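Pancreatic lipase related protein 2 (Equus caballus, PDB 1W52) probably hydrolyses galactolipids and triacylglycerols, releasing fatty acids from glycerol esters, as a secreted calcium-binding lipase of the alpha/beta-hydrolase superfamily. Local coordinates at residues R38-N44 / T100-V106; G127-A131 / E162-L167; R341-T347 / S420-S426; G396-V401 / E432-C436. One frame throughout, in Å; residues are numbered along the deposited sequence.

Interaction 1: residues R38-N44 / T100-V106; sequences RFLLYTN and TTNCISV
Leu40 and Tyr42 pair with Ser105 and Cys103 across two neighbouring antiparallel strands, 38-43 and 102-107, of the mixed sheet in the alpha/beta-hydrolase fold. Both are hydrogen-bonded pairs. Leu40 N gives its hydrogen to Ser105 O at 3.0 Å and Cys103 N to Tyr42 O at 2.7 Å; a return bond closes each pair.

Apolar contacts gather on the face of Phe39, Leu41, Ile104 and Val106. Phe39 and Val106 run side by side, and CG2 of Val106 meets the ring at its edge, 4.0 Å from Phe39 CD1. Ile104 divides its branches between two neighbours: CG2 lies 3.8 Å from Phe39 CB, and CG1 lies 3.6 Å from Leu41 CD1. Leu41, its CG anti to the backbone N (chi1 -171°), turns CD1 toward the neighbouring strand. Helix 116-141 packs on this face through Phe39 and Val106. On the other face Tyr42 and Ser105 touch helix 87-96, to which Cys103 is tied by its disulfide with Cys92.

Polar side chains act at the far end of the pair. Asn102 turns its amide to Gln67 and Thr72, whereas Asn44 reaches across to the other segment. Its ND2 bonds to Glu99 O, and its OD1 accepts Thr101 N at 2.8 Å in the plane of the amide, on a lone pair, with a C=O...N angle of 134°.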
loop_
_atom_site.group_PDB
_atom_site.type_symbol
_atom_site.label_atom_id
_atom_site.label_comp_id
_atom_site.label_asym_id
_atom_site.label_seq_id
_atom_site.Cartn_x
_atom_site.Cartn_y
_atom_site.Cartn_z
ATOM N N ARG A 38 19.879 8.778 -12.485
ATOM C CA ARG A 38 20.407 7.687 -13.279
ATOM C C ARG A 38 19.318 6.655 -13.509
ATOM O O ARG A 38 18.853 6.029 -12.563
ATOM C CB ARG A 38 21.600 7.038 -12.566
ATOM C CG ARG A 38 22.929 7.782 -12.635
ATOM C CD ARG A 38 24.123 6.824 -12.529
ATOM N NE ARG A 38 23.795 5.683 -11.675
ATOM C CZ ARG A 38 24.363 4.471 -11.740
ATOM N NH1 ARG A 38 25.335 4.189 -12.603
ATOM N NH2 ARG A 38 23.963 3.524 -10.900
ATOM N N PHE A 39 18.935 6.471 -14.770
ATOM C CA PHE A 39 17.906 5.505 -15.167
ATOM C C PHE A 39 18.480 4.113 -15.399
ATOM O O PHE A 39 19.342 3.937 -16.226
ATOM C CB PHE A 39 17.291 6.015 -16.438
ATOM C CG PHE A 39 16.664 7.366 -16.289
ATOM C CD1 PHE A 39 15.521 7.502 -15.555
ATOM C CD2 PHE A 39 17.217 8.482 -16.896
ATOM C CE1 PHE A 39 14.929 8.724 -15.413
ATOM C CE2 PHE A 39 16.615 9.741 -16.787
ATOM C CZ PHE A 39 15.471 9.864 -16.030
ATOM N N LEU A 40 18.039 3.124 -14.637
ATOM C CA LEU A 40 18.630 1.783 -14.721
ATOM C C LEU A 40 17.619 0.799 -15.252
ATOM O O LEU A 40 16.536 0.642 -14.670
ATOM C CB LEU A 40 19.083 1.282 -13.382
ATOM C CG LEU A 40 19.712 2.336 -12.490
ATOM C CD1 LEU A 40 20.225 1.655 -11.287
ATOM C CD2 LEU A 40 20.837 3.081 -13.197
ATOM N N LEU A 41 17.979 0.133 -16.359
ATOM C CA LEU A 41 16.982 -0.579 -17.172
ATOM C C LEU A 41 17.023 -2.093 -17.005
ATOM O O LEU A 41 18.028 -2.733 -17.238
ATOM C CB LEU A 41 17.076 -0.196 -18.654
ATOM C CG LEU A 41 15.949 -0.711 -19.570
ATOM C CD1 LEU A 41 14.609 -0.873 -18.900
ATOM C CD2 LEU A 41 15.729 0.235 -20.695
ATOM N N TYR A 42 15.903 -2.624 -16.562
ATOM C CA TYR A 42 15.725 -4.025 -16.369
ATOM C C TYR A 42 14.573 -4.436 -17.291
ATOM O O TYR A 42 13.587 -3.720 -17.428
ATOM C CB TYR A 42 15.364 -4.300 -14.919
ATOM C CG TYR A 42 16.469 -4.094 -13.884
ATOM C CD1 TYR A 42 17.326 -5.134 -13.565
ATOM C CD2 TYR A 42 16.607 -2.881 -13.159
ATOM C CE1 TYR A 42 18.330 -4.972 -12.576
ATOM C CE2 TYR A 42 17.616 -2.713 -12.171
ATOM C CZ TYR A 42 18.471 -3.765 -11.886
ATOM O OH TYR A 42 19.474 -3.667 -10.940
ATOM N N THR A 43 14.750 -5.580 -17.943
ATOM C CA THR A 43 13.792 -6.178 -18.888
ATOM C C THR A 43 13.933 -7.681 -18.771
ATOM O O THR A 43 14.938 -8.163 -18.254
ATOM C CB THR A 43 14.103 -5.811 -20.350
ATOM O OG1 THR A 43 15.522 -5.893 -20.574
ATOM C CG2 THR A 43 13.723 -4.369 -20.672
ATOM N N ASN A 44 12.965 -8.433 -19.292
ATOM C CA ASN A 44 12.928 -9.862 -18.989
ATOM C C ASN A 44 14.163 -10.494 -19.584
ATOM O O ASN A 44 14.611 -11.538 -19.131
ATOM C CB ASN A 44 11.683 -10.538 -19.523
ATOM C CG ASN A 44 10.452 -9.800 -19.189
ATOM O OD1 ASN A 44 10.194 -8.758 -19.760
ATOM N ND2 ASN A 44 9.671 -10.324 -18.270
ATOM N N THR A 100 5.829 -9.452 -19.016
ATOM C CA THR A 100 6.985 -9.200 -19.866
ATOM C C THR A 100 6.945 -7.730 -20.213
ATOM O O THR A 100 5.978 -7.220 -20.754
ATOM C CB THR A 100 7.177 -10.182 -21.087
ATOM O OG1 THR A 100 6.006 -10.235 -21.879
ATOM C CG2 THR A 100 7.388 -11.672 -20.605
ATOM N N THR A 101 8.012 -7.055 -19.796
ATOM C CA THR A 101 8.003 -5.631 -19.662
ATOM C C THR A 101 9.374 -4.993 -19.421
ATOM O O THR A 101 10.373 -5.677 -19.211
ATOM C CB THR A 101 7.097 -5.333 -18.500
ATOM O OG1 THR A 101 5.960 -6.204 -18.581
ATOM C CG2 THR A 101 6.491 -3.940 -18.582
ATOM N N ASN A 102 9.363 -3.659 -19.507
ATOM C CA ASN A 102 10.460 -2.775 -19.189
ATOM C C ASN A 102 10.273 -2.188 -17.819
ATOM O O ASN A 102 9.257 -1.523 -17.552
ATOM C CB ASN A 102 10.450 -1.593 -20.156
ATOM C CG ASN A 102 10.401 -2.016 -21.582
ATOM O OD1 ASN A 102 11.226 -2.837 -22.006
ATOM N ND2 ASN A 102 9.440 -1.462 -22.352
ATOM N N CYS A 103 11.252 -2.388 -16.944
ATOM C CA CYS A 103 11.205 -1.741 -15.638
ATOM C C CYS A 103 12.461 -0.939 -15.375
ATOM O O CYS A 103 13.538 -1.477 -15.376
ATOM C CB CYS A 103 10.940 -2.764 -14.536
ATOM S SG CYS A 103 10.624 -1.952 -12.943
ATOM N N ILE A 104 12.303 0.363 -15.188
ATOM C CA ILE A 104 13.415 1.253 -14.840
ATOM C C ILE A 104 13.328 1.762 -13.389
ATOM O O ILE A 104 12.261 2.201 -12.917
ATOM C CB ILE A 104 13.473 2.505 -15.767
ATOM C CG1 ILE A 104 13.383 2.140 -17.257
ATOM C CG2 ILE A 104 14.732 3.316 -15.478
ATOM C CD1 ILE A 104 12.853 3.284 -18.102
ATOM N N SER A 105 14.482 1.724 -12.725
ATOM C CA SER A 105 14.667 2.202 -11.372
ATOM C C SER A 105 15.356 3.530 -11.518
ATOM O O SER A 105 16.383 3.612 -12.164
ATOM C CB SER A 105 15.531 1.210 -10.600
ATOM O OG SER A 105 16.006 1.763 -9.378
ATOM N N VAL A 106 14.750 4.581 -10.982
ATOM C CA VAL A 106 15.284 5.933 -11.096
ATOM C C VAL A 106 16.149 6.243 -9.867
ATOM O O VAL A 106 15.624 6.586 -8.809
ATOM C CB VAL A 106 14.158 6.959 -11.197
ATOM C CG1 VAL A 106 14.736 8.385 -11.246
ATOM C CG2 VAL A 106 13.271 6.683 -12.413
#

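Interaction 2: residues G127-A131 / E162-L167; sequences GAETA and EAGRRL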
loop_
_atom_site.group_PDB
_atom_site.type_symbol
_atom_site.label_atom_id
_atom_site.label_comp_id
_atom_site.label_asym_id
_atom_site.label_seq_id
_atom_site.Cartn_x
_atom_site.Cartn_y
_atom_site.Cartn_z
ATOM N N GLY A 127 12.174 14.938 -11.814
ATOM C CA GLY A 127 10.871 14.916 -12.451
ATOM C C GLY A 127 11.146 15.036 -13.926
ATOM O O GLY A 127 10.794 14.160 -14.709
ATOM N N ALA A 128 11.806 16.139 -14.258
ATOM C CA ALA A 128 12.234 16.516 -15.585
ATOM C C ALA A 128 13.159 15.519 -16.250
ATOM O O ALA A 128 12.897 15.146 -17.347
ATOM C CB ALA A 128 12.904 17.870 -15.508
ATOM N N GLU A 129 14.240 15.101 -15.617
ATOM C CA GLU A 129 15.023 14.003 -16.168
ATOM C C GLU A 129 14.085 12.937 -16.665
ATOM O O GLU A 129 14.228 12.476 -17.788
ATOM C CB GLU A 129 15.918 13.320 -15.146
ATOM C CG GLU A 129 16.962 14.214 -14.539
ATOM C CD GLU A 129 18.075 14.551 -15.503
ATOM O OE1 GLU A 129 18.660 13.625 -16.100
ATOM O OE2 GLU A 129 18.370 15.748 -15.657
ATOM N N THR A 130 13.151 12.515 -15.810
ATOM C CA THR A 130 12.255 11.387 -16.102
ATOM C C THR A 130 11.272 11.767 -17.200
ATOM O O THR A 130 11.302 11.184 -18.273
ATOM C CB THR A 130 11.558 10.886 -14.797
ATOM O OG1 THR A 130 12.492 10.086 -14.069
ATOM C CG2 THR A 130 10.399 9.938 -15.062
ATOM N N ALA A 131 10.411 12.739 -16.933
ATOM C CA ALA A 131 9.561 13.318 -17.982
ATOM C C ALA A 131 10.308 13.385 -19.314
ATOM O O ALA A 131 9.855 12.835 -20.269
ATOM C CB ALA A 131 9.076 14.689 -17.597
ATOM N N GLU A 162 5.344 14.647 -10.650
ATOM C CA GLU A 162 5.910 15.824 -11.265
ATOM C C GLU A 162 6.076 15.542 -12.727
ATOM O O GLU A 162 5.427 16.224 -13.531
ATOM C CB GLU A 162 7.236 16.267 -10.636
ATOM C CG GLU A 162 8.039 17.275 -11.479
ATOM C CD GLU A 162 7.493 18.720 -11.493
ATOM O OE1 GLU A 162 6.270 18.976 -11.327
ATOM O OE2 GLU A 162 8.336 19.630 -11.719
ATOM N N ALA A 163 6.958 14.587 -13.075
ATOM C CA ALA A 163 7.008 13.992 -14.418
ATOM C C ALA A 163 5.610 13.880 -15.047
ATOM O O ALA A 163 5.370 14.289 -16.165
ATOM C CB ALA A 163 7.602 12.660 -14.327
ATOM N N GLY A 164 4.672 13.338 -14.302
ATOM C CA GLY A 164 3.342 13.161 -14.824
ATOM C C GLY A 164 2.668 14.445 -15.304
ATOM O O GLY A 164 1.938 14.447 -16.316
ATOM N N ARG A 165 2.880 15.512 -14.547
ATOM C CA ARG A 165 2.351 16.815 -14.857
ATOM C C ARG A 165 3.107 17.484 -16.021
ATOM O O ARG A 165 2.520 18.210 -16.836
ATOM C CB ARG A 165 2.465 17.671 -13.628
ATOM C CG ARG A 165 2.018 19.105 -13.784
ATOM C CD ARG A 165 2.579 20.022 -12.685
ATOM N NE ARG A 165 4.028 20.114 -12.826
ATOM C CZ ARG A 165 4.659 21.140 -13.377
ATOM N NH1 ARG A 165 3.966 22.195 -13.808
ATOM N NH2 ARG A 165 5.988 21.129 -13.493
ATOM N N ARG A 166 4.400 17.243 -16.119
ATOM C CA ARG A 166 5.115 17.731 -17.264
ATOM C C ARG A 166 4.544 17.126 -18.531
ATOM O O ARG A 166 4.613 17.746 -19.543
ATOM C CB ARG A 166 6.597 17.434 -17.145
ATOM C CG ARG A 166 7.203 18.098 -15.922
ATOM C CD ARG A 166 8.630 17.646 -15.592
ATOM N NE ARG A 166 9.623 18.603 -16.070
ATOM C CZ ARG A 166 9.739 19.837 -15.613
ATOM N NH1 ARG A 166 8.933 20.275 -14.648
ATOM N NH2 ARG A 166 10.664 20.639 -16.121
ATOM N N LEU A 167 3.961 15.927 -18.490
ATOM C CA LEU A 167 3.367 15.333 -19.694
ATOM C C LEU A 167 1.833 15.512 -19.672
ATOM O O LEU A 167 1.115 14.623 -20.029
ATOM C CB LEU A 167 3.790 13.859 -19.896
ATOM C CG LEU A 167 5.169 13.417 -19.350
ATOM C CD1 LEU A 167 5.888 12.286 -20.107
ATOM C CD2 LEU A 167 6.165 14.556 -19.301
#
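Ala131 meets the end of helix 155-166 with its single methyl, CB lying 3.4 Å from Leu167 CD2 and 3.6 Å from Arg166 CD. One turn before Leu167, Ala163 CB sits against the backbone of helix 116-141, 3.5 Å from Gly127 O, with the methyl of Thr130 beside it. Gly127 has no side chain, and CG of Glu162 lies 3.8 Å from its CA. Small residues thus line the crossing, where the short axes approach to 8.1 Å at 54°.

Arg166 carries the contact outward. Its chain bends at chi3 (100°), laying NE beside Ala128, 3.4 Å from Ala128 CB, while the edge of the guanidinium meets Ala131 CB.

A second shell fixes that guanidinium. Glu162, one turn back on the same helix, holds Arg166 NH1 by a salt bridge from OE2 (3.1 Å). Its OE1 takes Arg165 NE from above the carboxylate plane, so one carboxylate ties together two arginines. Arg166 NH2 adds a weak bond to Leu8 O.

Helix 155-166 follows the turn bearing the predicted nucleophile Ser154. Beyond the crossing, Leu167 also packs on Ile134 and Gln135 of helix 116-141, whose Glu129 and Thr130 rest on Phe39 of strand 38-43.

Interaction 3: residues R341-T347 / S420-S426; sequences RYRVSIT and SRITVQS
Ser345 N donates to Thr423 O at 2.7 Å, nearly straight at 167° and in the carbonyl plane, near the middle of an antiparallel pairing within the PLAT domain, a beta-sandwich. Two further bonds run the same way, Arg343 N to Gln425 O and Thr347 N to Arg421 O. The first is bent (132° at the hydrogen), and its donor also stands well above the carbonyl plane. The reverse approach of Gln425 N to Arg343 O has too poor an angle to count as a bond, and the pairing is less regular than in an ideal sheet.

Side chains separate by face. Arg343 and Gln425, on the partly exposed face, run alongside each other, CB to CB at 4.0 Å, but the arginine's NE goes to Asp388 in a salt bridge.

On the other face Val344, Ile346, Ile422 and Val424 are buried. Ile346 and Ile422 lie side by side, pointing the same way, with their CG1 atoms 3.5 Å apart; Val344 CG2 reaches Val424 CG2 at 4.2 Å. Phe435 of strand 435-436 packs on Ile422 and Val424. Also on this buried side, Tyr342 presents a ring edge to the opposite backbone, with CD2 3.3 Å from Gln425 O.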
loop_
_atom_site.group_PDB
_atom_site.type_symbol
_atom_site.label_atom_id
_atom_site.label_comp_id
_atom_site.label_asym_id
_atom_site.label_seq_id
_atom_site.Cartn_x
_atom_site.Cartn_y
_atom_site.Cartn_z
ATOM N N ARG A 341 -9.920 -11.637 4.549
ATOM C CA ARG A 341 -10.885 -11.245 5.523
ATOM C C ARG A 341 -12.079 -12.155 5.443
ATOM O O ARG A 341 -12.566 -12.478 4.356
ATOM C CB ARG A 341 -11.321 -9.837 5.274
ATOM C CG ARG A 341 -12.136 -9.292 6.362
ATOM C CD ARG A 341 -12.393 -7.839 6.146
ATOM N NE ARG A 341 -12.942 -7.097 7.281
ATOM C CZ ARG A 341 -12.259 -6.798 8.372
ATOM N NH1 ARG A 341 -10.984 -7.229 8.517
ATOM N NH2 ARG A 341 -12.858 -6.049 9.322
ATOM N N TYR A 342 -12.561 -12.548 6.615
ATOM C CA TYR A 342 -13.702 -13.424 6.757
ATOM C C TYR A 342 -14.643 -12.808 7.759
ATOM O O TYR A 342 -14.193 -12.128 8.657
ATOM C CB TYR A 342 -13.196 -14.770 7.225
ATOM C CG TYR A 342 -12.291 -15.450 6.204
ATOM C CD1 TYR A 342 -10.932 -15.311 6.291
ATOM C CD2 TYR A 342 -12.810 -16.246 5.152
ATOM C CE1 TYR A 342 -10.071 -15.938 5.370
ATOM C CE2 TYR A 342 -11.953 -16.879 4.216
ATOM C CZ TYR A 342 -10.569 -16.722 4.338
ATOM O OH TYR A 342 -9.645 -17.307 3.465
ATOM N N ARG A 343 -15.948 -12.970 7.592
ATOM C CA ARG A 343 -16.887 -12.654 8.695
ATOM C C ARG A 343 -17.279 -13.902 9.508
ATOM O O ARG A 343 -17.420 -15.000 8.941
ATOM C CB ARG A 343 -18.154 -12.028 8.188
ATOM C CG ARG A 343 -19.087 -11.741 9.297
ATOM C CD ARG A 343 -20.215 -10.856 8.881
ATOM N NE ARG A 343 -19.733 -9.553 8.460
ATOM C CZ ARG A 343 -20.496 -8.556 8.032
ATOM N NH1 ARG A 343 -21.820 -8.676 7.939
ATOM N NH2 ARG A 343 -19.927 -7.414 7.697
ATOM N N VAL A 344 -17.453 -13.724 10.824
ATOM C CA VAL A 344 -17.755 -14.836 11.748
ATOM C C VAL A 344 -18.864 -14.469 12.725
ATOM O O VAL A 344 -18.672 -13.672 13.647
ATOM C CB VAL A 344 -16.537 -15.324 12.534
ATOM C CG1 VAL A 344 -16.990 -16.142 13.646
ATOM C CG2 VAL A 344 -15.599 -16.169 11.660
ATOM N N SER A 345 -20.028 -15.072 12.494
ATOM C CA SER A 345 -21.162 -14.953 13.396
ATOM C C SER A 345 -21.211 -16.145 14.319
ATOM O O SER A 345 -20.776 -17.249 13.947
ATOM C CB SER A 345 -22.481 -14.866 12.634
ATOM O OG SER A 345 -22.347 -14.057 11.473
ATOM N N ILE A 346 -21.728 -15.881 15.527
ATOM C CA ILE A 346 -22.045 -16.894 16.531
ATOM C C ILE A 346 -23.301 -16.430 17.299
ATOM O O ILE A 346 -23.289 -15.384 17.935
ATOM C CB ILE A 346 -20.811 -17.176 17.452
ATOM C CG1 ILE A 346 -19.853 -18.155 16.731
ATOM C CG2 ILE A 346 -21.250 -17.750 18.777
ATOM C CD1 ILE A 346 -18.518 -18.517 17.416
ATOM N N THR A 347 -24.388 -17.194 17.145
ATOM C CA THR A 347 -25.617 -17.060 17.934
ATOM C C THR A 347 -25.571 -18.069 19.068
ATOM O O THR A 347 -25.235 -19.244 18.857
ATOM C CB THR A 347 -26.875 -17.330 17.060
ATOM O OG1 THR A 347 -27.214 -16.168 16.296
ATOM C CG2 THR A 347 -28.119 -17.563 17.926
ATOM N N SER A 420 -25.673 -22.596 18.875
ATOM C CA SER A 420 -26.680 -23.004 17.889
ATOM C C SER A 420 -26.090 -22.980 16.476
ATOM O O SER A 420 -26.087 -24.008 15.767
ATOM C CB SER A 420 -27.907 -22.070 17.981
ATOM O OG SER A 420 -28.884 -22.355 16.995
ATOM N N ARG A 421 -25.579 -21.802 16.090
ATOM C CA ARG A 421 -25.002 -21.598 14.764
ATOM C C ARG A 421 -23.789 -20.639 14.767
ATOM O O ARG A 421 -23.654 -19.770 15.632
ATOM C CB ARG A 421 -26.109 -21.183 13.764
ATOM C CG ARG A 421 -27.225 -22.262 13.611
ATOM C CD ARG A 421 -28.366 -21.951 12.643
ATOM N NE ARG A 421 -29.546 -22.775 12.931
ATOM C CZ ARG A 421 -30.595 -22.935 12.125
ATOM N NH1 ARG A 421 -30.650 -22.332 10.942
ATOM N NH2 ARG A 421 -31.604 -23.710 12.506
ATOM N N ILE A 422 -22.895 -20.884 13.802
ATOM C CA ILE A 422 -21.685 -20.099 13.532
ATOM C C ILE A 422 -21.598 -19.762 12.023
ATOM O O ILE A 422 -20.852 -20.408 11.270
ATOM C CB ILE A 422 -20.391 -20.888 13.942
ATOM C CG1 ILE A 422 -20.430 -21.306 15.412
ATOM C CG2 ILE A 422 -19.111 -20.070 13.650
ATOM C CD1 ILE A 422 -19.198 -22.099 15.847
ATOM N N THR A 423 -22.361 -18.766 11.576
ATOM C CA THR A 423 -22.231 -18.256 10.205
ATOM C C THR A 423 -20.762 -17.855 9.930
ATOM O O THR A 423 -20.276 -16.884 10.505
ATOM C CB THR A 423 -23.179 -17.026 9.997
ATOM O OG1 THR A 423 -24.550 -17.389 10.203
ATOM C CG2 THR A 423 -23.133 -16.528 8.582
ATOM N N VAL A 424 -20.050 -18.613 9.095
ATOM C CA VAL A 424 -18.754 -18.152 8.562
ATOM C C VAL A 424 -19.025 -17.273 7.306
ATOM O O VAL A 424 -20.196 -17.095 6.925
ATOM C CB VAL A 424 -17.791 -19.357 8.277
ATOM C CG1 VAL A 424 -17.078 -19.253 6.911
ATOM C CG2 VAL A 424 -16.796 -19.469 9.363
ATOM N N GLN A 425 -17.975 -16.696 6.700
ATOM C CA GLN A 425 -18.088 -16.026 5.384
ATOM C C GLN A 425 -16.757 -15.524 4.790
ATOM O O GLN A 425 -15.867 -15.126 5.524
ATOM C CB GLN A 425 -19.048 -14.837 5.476
ATOM C CG GLN A 425 -19.382 -14.247 4.140
ATOM C CD GLN A 425 -20.492 -13.252 4.227
ATOM O OE1 GLN A 425 -20.856 -12.658 3.224
ATOM N NE2 GLN A 425 -21.042 -13.061 5.426
ATOM N N SER A 426 -16.649 -15.523 3.462
ATOM C CA SER A 426 -15.499 -14.919 2.782
ATOM C C SER A 426 -15.752 -13.489 2.335
ATOM O O SER A 426 -16.894 -13.064 2.172
ATOM C CB SER A 426 -15.063 -15.710 1.573
ATOM O OG SER A 426 -13.831 -15.196 1.128
#

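Interaction 4: residues G396-V401 / E432-C436; sequences GKIQEV and EYKFC
Within the beta-sandwich of the PLAT domain, the loop 396-401 packs against two aromatic rings, Tyr433 and Phe435, at and just before the short strand 435-436. The two rings are met differently. Val401 places CG1 over a face of Phe435 in a CH-pi contact, 4.1 Å from the ring centroid and 28° off the normal. Gln399 approaches the rim of the same ring, its CA lying 3.3 Å from Phe435 CE1. Ile398, with CG2 anti to its backbone N, crosses Phe435 at about a right angle and brings that methyl to 3.8 Å from CZ.

Tyr433 receives the backbone of the loop on one face, where Ile398 N stands 3.6 Å above the ring plane, offset toward the rim. The amide of Gln399 comes at the edge, OE1 lying 3.4 Å from Tyr433 CD2, and its plane is turned 82° from that of the ring. Lys397 contributes its CB beside Tyr433 OH, while the rest of its chain leads away.

No hydrogen bond links the two segments. Ile398 also packs on Val424, and the adjoining Cys436 is held to Cys452 by a disulfide. The contact is irregular loop-to-strand packing within the PLAT beta-sandwich, the C-terminal domain of pancreatic lipases.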
loop_
_atom_site.group_PDB
_atom_site.type_symbol
_atom_site.label_atom_id
_atom_site.label_comp_id
_atom_site.label_asym_id
_atom_site.label_seq_id
_atom_site.Cartn_x
_atom_site.Cartn_y
_atom_site.Cartn_z
ATOM N N GLY A 396 -8.184 -21.841 2.194
ATOM C CA GLY A 396 -9.095 -22.535 1.309
ATOM C C GLY A 396 -10.538 -22.307 1.739
ATOM O O GLY A 396 -11.043 -21.165 1.754
ATOM N N LYS A 397 -11.182 -23.418 2.091
ATOM C CA LYS A 397 -12.588 -23.472 2.448
ATOM C C LYS A 397 -12.693 -23.987 3.865
ATOM O O LYS A 397 -12.127 -25.033 4.206
ATOM C CB LYS A 397 -13.337 -24.409 1.493
ATOM C CG LYS A 397 -13.292 -25.918 1.843
ATOM C CD LYS A 397 -14.315 -26.699 1.050
ATOM C CE LYS A 397 -14.015 -28.162 1.072
ATOM N NZ LYS A 397 -14.933 -28.793 0.129
ATOM N N ILE A 398 -13.441 -23.260 4.683
ATOM C CA ILE A 398 -13.578 -23.582 6.104
ATOM C C ILE A 398 -14.240 -24.980 6.320
ATOM O O ILE A 398 -13.592 -26.019 6.098
ATOM C CB ILE A 398 -14.319 -22.386 6.842
ATOM C CG1 ILE A 398 -13.475 -21.099 6.737
ATOM C CG2 ILE A 398 -14.624 -22.704 8.331
ATOM C CD1 ILE A 398 -13.985 -19.890 7.563
ATOM N N GLN A 399 -15.511 -24.988 6.728
ATOM C CA GLN A 399 -16.261 -26.194 7.107
ATOM C C GLN A 399 -15.542 -27.156 8.094
ATOM O O GLN A 399 -15.840 -28.361 8.132
ATOM C CB GLN A 399 -16.824 -26.889 5.825
ATOM C CG GLN A 399 -18.208 -26.275 5.321
ATOM C CD GLN A 399 -18.580 -26.550 3.829
ATOM O OE1 GLN A 399 -17.717 -26.590 2.942
ATOM N NE2 GLN A 399 -19.876 -26.702 3.571
ATOM N N GLU A 400 -14.647 -26.588 8.922
ATOM C CA GLU A 400 -13.744 -27.329 9.849
ATOM C C GLU A 400 -13.278 -26.426 11.042
ATOM O O GLU A 400 -12.072 -26.318 11.320
ATOM C CB GLU A 400 -12.512 -27.931 9.093
ATOM C CG GLU A 400 -12.819 -28.940 7.956
ATOM C CD GLU A 400 -11.728 -29.069 6.888
ATOM O OE1 GLU A 400 -10.722 -29.768 7.107
ATOM O OE2 GLU A 400 -11.892 -28.486 5.803
ATOM N N VAL A 401 -14.246 -25.794 11.726
ATOM C CA VAL A 401 -13.973 -24.890 12.868
ATOM C C VAL A 401 -13.630 -25.684 14.151
ATOM O O VAL A 401 -13.634 -26.927 14.113
ATOM C CB VAL A 401 -15.160 -23.859 13.178
ATOM C CG1 VAL A 401 -15.797 -23.320 11.915
ATOM C CG2 VAL A 401 -16.242 -24.436 14.112
ATOM N N GLU A 432 -20.634 -18.091 2.354
ATOM C CA GLU A 432 -20.896 -18.551 3.723
ATOM C C GLU A 432 -20.489 -20.024 3.796
ATOM O O GLU A 432 -20.081 -20.625 2.803
ATOM C CB GLU A 432 -22.359 -18.350 4.124
ATOM C CG GLU A 432 -22.903 -16.961 3.778
ATOM C CD GLU A 432 -23.998 -16.445 4.724
ATOM O OE1 GLU A 432 -24.827 -15.571 4.339
ATOM O OE2 GLU A 432 -24.039 -16.902 5.872
ATOM N N TYR A 433 -20.577 -20.620 4.981
ATOM C CA TYR A 433 -20.240 -22.061 5.144
ATOM C C TYR A 433 -21.004 -22.718 6.318
ATOM O O TYR A 433 -20.963 -23.946 6.530
ATOM C CB TYR A 433 -18.745 -22.228 5.412
ATOM C CG TYR A 433 -17.821 -22.127 4.225
ATOM C CD1 TYR A 433 -17.433 -20.896 3.701
ATOM C CD2 TYR A 433 -17.292 -23.264 3.645
ATOM C CE1 TYR A 433 -16.552 -20.815 2.610
ATOM C CE2 TYR A 433 -16.425 -23.201 2.563
ATOM C CZ TYR A 433 -16.049 -21.979 2.046
ATOM O OH TYR A 433 -15.192 -21.935 0.969
ATOM N N LYS A 434 -21.695 -21.842 7.052
ATOM C CA LYS A 434 -22.323 -22.053 8.384
ATOM C C LYS A 434 -22.796 -23.466 8.787
ATOM O O LYS A 434 -23.272 -24.275 7.959
ATOM C CB LYS A 434 -23.482 -21.068 8.623
ATOM C CG LYS A 434 -23.794 -20.091 7.500
ATOM C CD LYS A 434 -24.868 -19.099 7.947
ATOM C CE LYS A 434 -26.034 -19.028 6.970
ATOM N NZ LYS A 434 -27.271 -18.515 7.628
ATOM N N PHE A 435 -22.709 -23.656 10.123
ATOM C CA PHE A 435 -22.792 -24.960 10.818
ATOM C C PHE A 435 -23.786 -25.052 11.994
ATOM O O PHE A 435 -24.181 -24.040 12.582
ATOM C CB PHE A 435 -21.388 -25.312 11.318
ATOM C CG PHE A 435 -20.303 -24.597 10.577
ATOM C CD1 PHE A 435 -19.536 -25.274 9.649
ATOM C CD2 PHE A 435 -20.062 -23.241 10.796
ATOM C CE1 PHE A 435 -18.548 -24.610 8.955
ATOM C CE2 PHE A 435 -19.082 -22.566 10.095
ATOM C CZ PHE A 435 -18.318 -23.257 9.169
ATOM N N CYS A 436 -24.173 -26.291 12.310
ATOM C CA CYS A 436 -25.081 -26.621 13.397
ATOM C C CYS A 436 -24.280 -27.429 14.405
ATOM O O CYS A 436 -23.652 -28.425 14.028
ATOM C CB CYS A 436 -26.230 -27.489 12.873
ATOM S SG CYS A 436 -27.034 -26.871 11.374
#

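Interactions 1 and 2 belong to the lipase domain and touch through Phe39, which packs on Glu129 and Thr130: one joins two strands near an edge of the large sheet, the other joins two helices beside it. Both are buried, yet interaction 1 rests on backbone bonds and interaction 2 on small side chains and an arginine. Interactions 3 and 4 lie in the PLAT domain, their centres 8 Å apart; they are only partly buried and touch each other, in part through Phe435. Interaction 3 is held by strand-like backbone bonds, whereas interaction 4 has no hydrogen bond between its segments and depends mainly on contacts with two rings. Their segments alternate along the chain. Some 46 Å separates the centres of interactions 1 and 3.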